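Local coordinates for protein LIP (Serratia marcescens, PDB 4A1R) that is a membrane-bound component of the type VI secretion system, probably a lipoprotein of the TssJ family that helps build the secretion machinery at the cell envelope, at residues Pro7-Val13 / Asp129-Ile135. Numbering follows the deposited sequence. Where two conformers were deposited one is given.
Sequences PSRYSLV and DELEAHI
In the conformer described here, Val-13 lies over one face of the His-134 imidazole: its CB stands 4.2 Å from the ring centroid and only 9° off the ring normal, a CH-pi contact between residues paired directly across a parallel beta ladder. At the edge of the Arg-9 guanidinium, near its plane, Glu-130 OE2 forms a long, tentative salt bridge with NE at 3.9 Å, the two planes being 49° apart; it holds for one of two Arg-9 conformers. The Asp-129 carboxylate is approached from above its plane, where Ser-8 OG donates to OD2 over 2.6 Å.

The ladder joins strands 9-16 and 130-138, the central pair of one four-stranded sheet of the beta-sandwich. Five bonds alternate regularly, from Leu-131 N to Arg-9 O through to Ile-135 N to Val-13 O; a weak one from Arg-9 N to Asp-129 O precedes them. Ser-11 N reaches Leu-131 O at 2.8 Å, nearly in line with the carbonyl.

Tyr-10, Leu-12, Leu-131 and Ala-133 share a face, and Tyr-10 and Leu-12 pack on Val-35 of the second sheet. Here Leu-12 CD2 touches Ala-133 CB at 3.7 Å. Just before the strand begins, the less well ordered Pro-7 brings CG to Leu-131 CG at 3.9 Å, the side chains crossing at about a right angle.

On the reverse face Glu-130 extends with CG anti to the backbone N (chi1 -172°), carrying the carboxylate along the ladder to Ser-11. A water bridges the two, donating to Glu-130 OE1 and hydrogen-bonded to Ser-11 OG, 2.8 Å from each oxygen.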
ATOM      1  N   PRO A   7     -10.254 -13.716   2.991  1.00 77.69           N
ATOM      2  CA  PRO A   7      -9.335 -14.070   4.081  1.00 70.49           C
ATOM      3  C   PRO A   7      -9.150 -12.916   5.079  1.00 52.39           C
ATOM      4  O   PRO A   7      -9.475 -11.769   4.766  1.00 49.67           O
ATOM      5  CB  PRO A   7      -8.020 -14.391   3.349  1.00 66.25           C
ATOM      6  CG  PRO A   7      -8.346 -14.407   1.890  1.00 69.59           C
ATOM      7  CD  PRO A   7      -9.509 -13.485   1.741  1.00 66.74           C
ATOM      8  N   SER A   8      -8.659 -13.229   6.275  1.00 41.46           N
ATOM      9  CA  SER A   8      -8.749 -12.296   7.408  1.00 38.01           C
ATOM     10  C   SER A   8      -7.604 -11.293   7.514  1.00 31.29           C
ATOM     11  O   SER A   8      -7.725 -10.254   8.196  1.00 30.97           O
ATOM     12  CB  SER A   8      -8.834 -13.061   8.729  1.00 32.14           C
ATOM     13  OG  SER A   8      -7.629 -13.753   8.990  1.00 34.18           O
ATOM     14  N   ARG A   9      -6.485 -11.631   6.907  1.00 25.87           N
ATOM     15  CA  ARG A   9      -5.334 -10.725   6.961  1.00 26.51           C
ATOM     16  C   ARG A   9      -4.613 -10.551   5.643  1.00 27.49           C
ATOM     17  O   ARG A   9      -4.869 -11.280   4.663  1.00 25.18           O
ATOM     18  CB  ARG A   9      -4.386 -11.035   8.131  0.54 25.73           C
ATOM     19  CG  ARG A   9      -3.956 -12.470   8.369  0.54 28.08           C
ATOM     20  CD  ARG A   9      -3.212 -12.596   9.714  0.54 26.49           C
ATOM     21  NE  ARG A   9      -2.044 -11.694   9.829  0.54 31.96           N
ATOM     22  CZ  ARG A   9      -1.985 -10.574  10.569  0.54 20.95           C
ATOM     23  NH1 ARG A   9      -3.007 -10.180  11.306  0.54 26.37           N
ATOM     24  NH2 ARG A   9      -0.881  -9.852  10.569  0.54 24.84           N
ATOM     25  N   TYR A  10      -3.750  -9.530   5.586  1.00 23.41           N
ATOM     26  CA  TYR A  10      -3.007  -9.224   4.346  1.00 24.63           C
ATOM     27  C   TYR A  10      -1.571  -8.918   4.697  1.00 26.93           C
ATOM     28  O   TYR A  10      -1.254  -8.577   5.858  1.00 24.02           O
ATOM     29  CB  TYR A  10      -3.633  -8.015   3.616  1.00 27.09           C
ATOM     30  CG  TYR A  10      -3.521  -6.730   4.420  1.00 24.06           C
ATOM     31  CD1 TYR A  10      -4.511  -6.398   5.332  1.00 28.72           C
ATOM     32  CD2 TYR A  10      -2.411  -5.869   4.293  1.00 34.30           C
ATOM     33  CE1 TYR A  10      -4.418  -5.268   6.126  1.00 38.85           C
ATOM     34  CE2 TYR A  10      -2.307  -4.723   5.086  1.00 40.68           C
ATOM     35  CZ  TYR A  10      -3.334  -4.427   5.996  1.00 38.39           C
ATOM     36  OH  TYR A  10      -3.337  -3.304   6.792  1.00 38.43           O
ATOM     37  N   SER A  11      -0.693  -9.013   3.710  1.00 24.71           N
ATOM     38  CA  SER A  11       0.635  -8.425   3.864  1.00 27.17           C
ATOM     39  C   SER A  11       1.259  -8.038   2.534  1.00 28.88           C
ATOM     40  O   SER A  11       0.925  -8.603   1.462  1.00 23.00           O
ATOM     41  CB  SER A  11       1.565  -9.330   4.654  1.00 29.37           C
ATOM     42  OG  SER A  11       2.044 -10.359   3.846  1.00 30.46           O
ATOM     43  N   LEU A  12       2.144  -7.047   2.617  1.00 23.59           N
ATOM     44  CA  LEU A  12       2.855  -6.512   1.463  1.00 22.66           C
ATOM     45  C   LEU A  12       4.316  -6.642   1.738  1.00 28.71           C
ATOM     46  O   LEU A  12       4.791  -6.298   2.843  1.00 28.06           O
ATOM     47  CB  LEU A  12       2.502  -5.028   1.290  1.00 20.22           C
ATOM     48  CG  LEU A  12       1.041  -4.666   1.036  1.00 26.85           C
ATOM     49  CD1 LEU A  12       0.819  -3.175   0.841  1.00 26.08           C
ATOM     50  CD2 LEU A  12       0.566  -5.399  -0.204  1.00 29.07           C
ATOM     51  N   VAL A  13       5.061  -7.116   0.742  1.00 21.92           N
ATOM     52  CA  VAL A  13       6.484  -7.234   0.899  1.00 20.99           C
ATOM     53  C   VAL A  13       7.155  -6.209  -0.019  1.00 25.97           C
ATOM     54  O   VAL A  13       6.881  -6.192  -1.218  1.00 28.34           O
ATOM     55  CB  VAL A  13       6.989  -8.624   0.488  1.00 23.88           C
ATOM     56  CG1 VAL A  13       8.455  -8.754   0.871  1.00 27.56           C
ATOM     57  CG2 VAL A  13       6.183  -9.723   1.146  1.00 31.24           C
ATOM     58  N   ASP A 129      -5.107 -18.110   4.957  1.00 31.90           N
ATOM     59  CA  ASP A 129      -5.980 -16.953   4.835  1.00 37.31           C
ATOM     60  C   ASP A 129      -5.197 -15.644   5.005  1.00 32.53           C
ATOM     61  O   ASP A 129      -5.686 -14.674   5.583  1.00 48.62           O
ATOM     62  CB  ASP A 129      -7.172 -17.034   5.795  1.00 41.96           C
ATOM     63  CG  ASP A 129      -6.766 -16.835   7.232  1.00 56.61           C
ATOM     64  OD1 ASP A 129      -5.729 -17.413   7.640  1.00 56.81           O
ATOM     65  OD2 ASP A 129      -7.481 -16.096   7.943  1.00 67.10           O
ATOM     66  N   GLU A 130      -3.974 -15.639   4.498  1.00 25.94           N
ATOM     67  CA  GLU A 130      -3.235 -14.405   4.314  1.00 27.44           C
ATOM     68  C   GLU A 130      -2.894 -14.104   2.846  1.00 26.81           C
ATOM     69  O   GLU A 130      -2.078 -14.791   2.224  1.00 32.30           O
ATOM     70  CB  GLU A 130      -1.972 -14.399   5.157  1.00 28.00           C
ATOM     71  CG  GLU A 130      -1.268 -13.050   5.155  1.00 33.25           C
ATOM     72  CD  GLU A 130       0.022 -13.075   5.957  1.00 37.59           C
ATOM     73  OE1 GLU A 130       0.794 -14.044   5.822  1.00 46.27           O
ATOM     74  OE2 GLU A 130       0.274 -12.131   6.719  1.00 33.81           O
ATOM     75  N   LEU A 131      -3.486 -13.026   2.336  1.00 28.21           N
ATOM     76  CA  LEU A 131      -3.179 -12.495   1.008  1.00 25.62           C
ATOM     77  C   LEU A 131      -1.843 -11.780   1.032  1.00 27.33           C
ATOM     78  O   LEU A 131      -1.611 -10.908   1.884  1.00 29.53           O
ATOM     79  CB  LEU A 131      -4.243 -11.488   0.597  1.00 26.74           C
ATOM     80  CG  LEU A 131      -5.676 -11.998   0.493  1.00 37.06           C
ATOM     81  CD1 LEU A 131      -6.669 -10.853   0.591  1.00 42.44           C
ATOM     82  CD2 LEU A 131      -5.896 -12.798  -0.779  1.00 34.47           C
ATOM     83  N   GLU A 132      -1.001 -12.102   0.064  1.00 25.40           N
ATOM     84  CA  GLU A 132       0.308 -11.497  -0.073  1.00 28.01           C
ATOM     85  C   GLU A 132       0.530 -10.852  -1.450  1.00 34.52           C
ATOM     86  O   GLU A 132       0.343 -11.486  -2.502  1.00 32.17           O
ATOM     87  CB  GLU A 132       1.405 -12.549   0.116  1.00 33.94           C
ATOM     88  CG  GLU A 132       1.458 -13.238   1.458  1.00 42.88           C
ATOM     89  CD  GLU A 132       2.802 -13.895   1.708  1.00 60.14           C
ATOM     90  OE1 GLU A 132       3.842 -13.220   1.513  1.00 65.41           O
ATOM     91  OE2 GLU A 132       2.821 -15.080   2.108  1.00 53.49           O
ATOM     92  N   ALA A 133       0.979  -9.601  -1.433  1.00 35.56           N
ATOM     93  CA  ALA A 133       1.414  -8.920  -2.653  1.00 34.79           C
ATOM     94  C   ALA A 133       2.850  -8.381  -2.493  1.00 37.51           C
ATOM     95  O   ALA A 133       3.360  -8.235  -1.370  1.00 29.30           O
ATOM     96  CB  ALA A 133       0.417  -7.827  -3.042  1.00 26.05           C
ATOM     97  N   HIS A 134       3.519  -8.163  -3.621  1.00 27.93           N
ATOM     98  CA  HIS A 134       4.884  -7.677  -3.644  1.00 31.47           C
ATOM     99  C   HIS A 134       4.912  -6.360  -4.384  1.00 28.76           C
ATOM    100  O   HIS A 134       4.381  -6.257  -5.504  1.00 23.85           O
ATOM    101  CB  HIS A 134       5.795  -8.705  -4.337  0.58 35.51           C
ATOM    102  CG  HIS A 134       5.984 -10.002  -3.557  0.58 33.43           C
ATOM    103  ND1 HIS A 134       7.197 -10.511  -3.285  0.58 38.53           N
ATOM    104  CD2 HIS A 134       5.059 -10.880  -2.995  0.58 36.28           C
ATOM    105  CE1 HIS A 134       7.062 -11.653  -2.585  0.58 34.93           C
ATOM    106  NE2 HIS A 134       5.752 -11.874  -2.407  0.58 42.35           N
ATOM    107  N   ILE A 135       5.517  -5.356  -3.755  1.00 26.55           N
ATOM    108  CA  ILE A 135       5.568  -3.978  -4.273  1.00 27.66           C
ATOM    109  C   ILE A 135       7.024  -3.541  -4.361  1.00 26.91           C
ATOM    110  O   ILE A 135       7.850  -3.841  -3.475  1.00 26.61           O
ATOM    111  CB  ILE A 135       4.795  -2.970  -3.369  1.00 29.72           C
ATOM    112  CG1 ILE A 135       3.356  -3.425  -3.111  1.00 31.48           C
ATOM    113  CG2 ILE A 135       4.813  -1.542  -3.936  1.00 27.10           C
ATOM    114  CD1 ILE A 135       2.500  -3.578  -4.357  1.00 32.35           C
TER
HETATM  115  O   HOH W   1       3.145 -12.799   4.804  1.00 43.69           O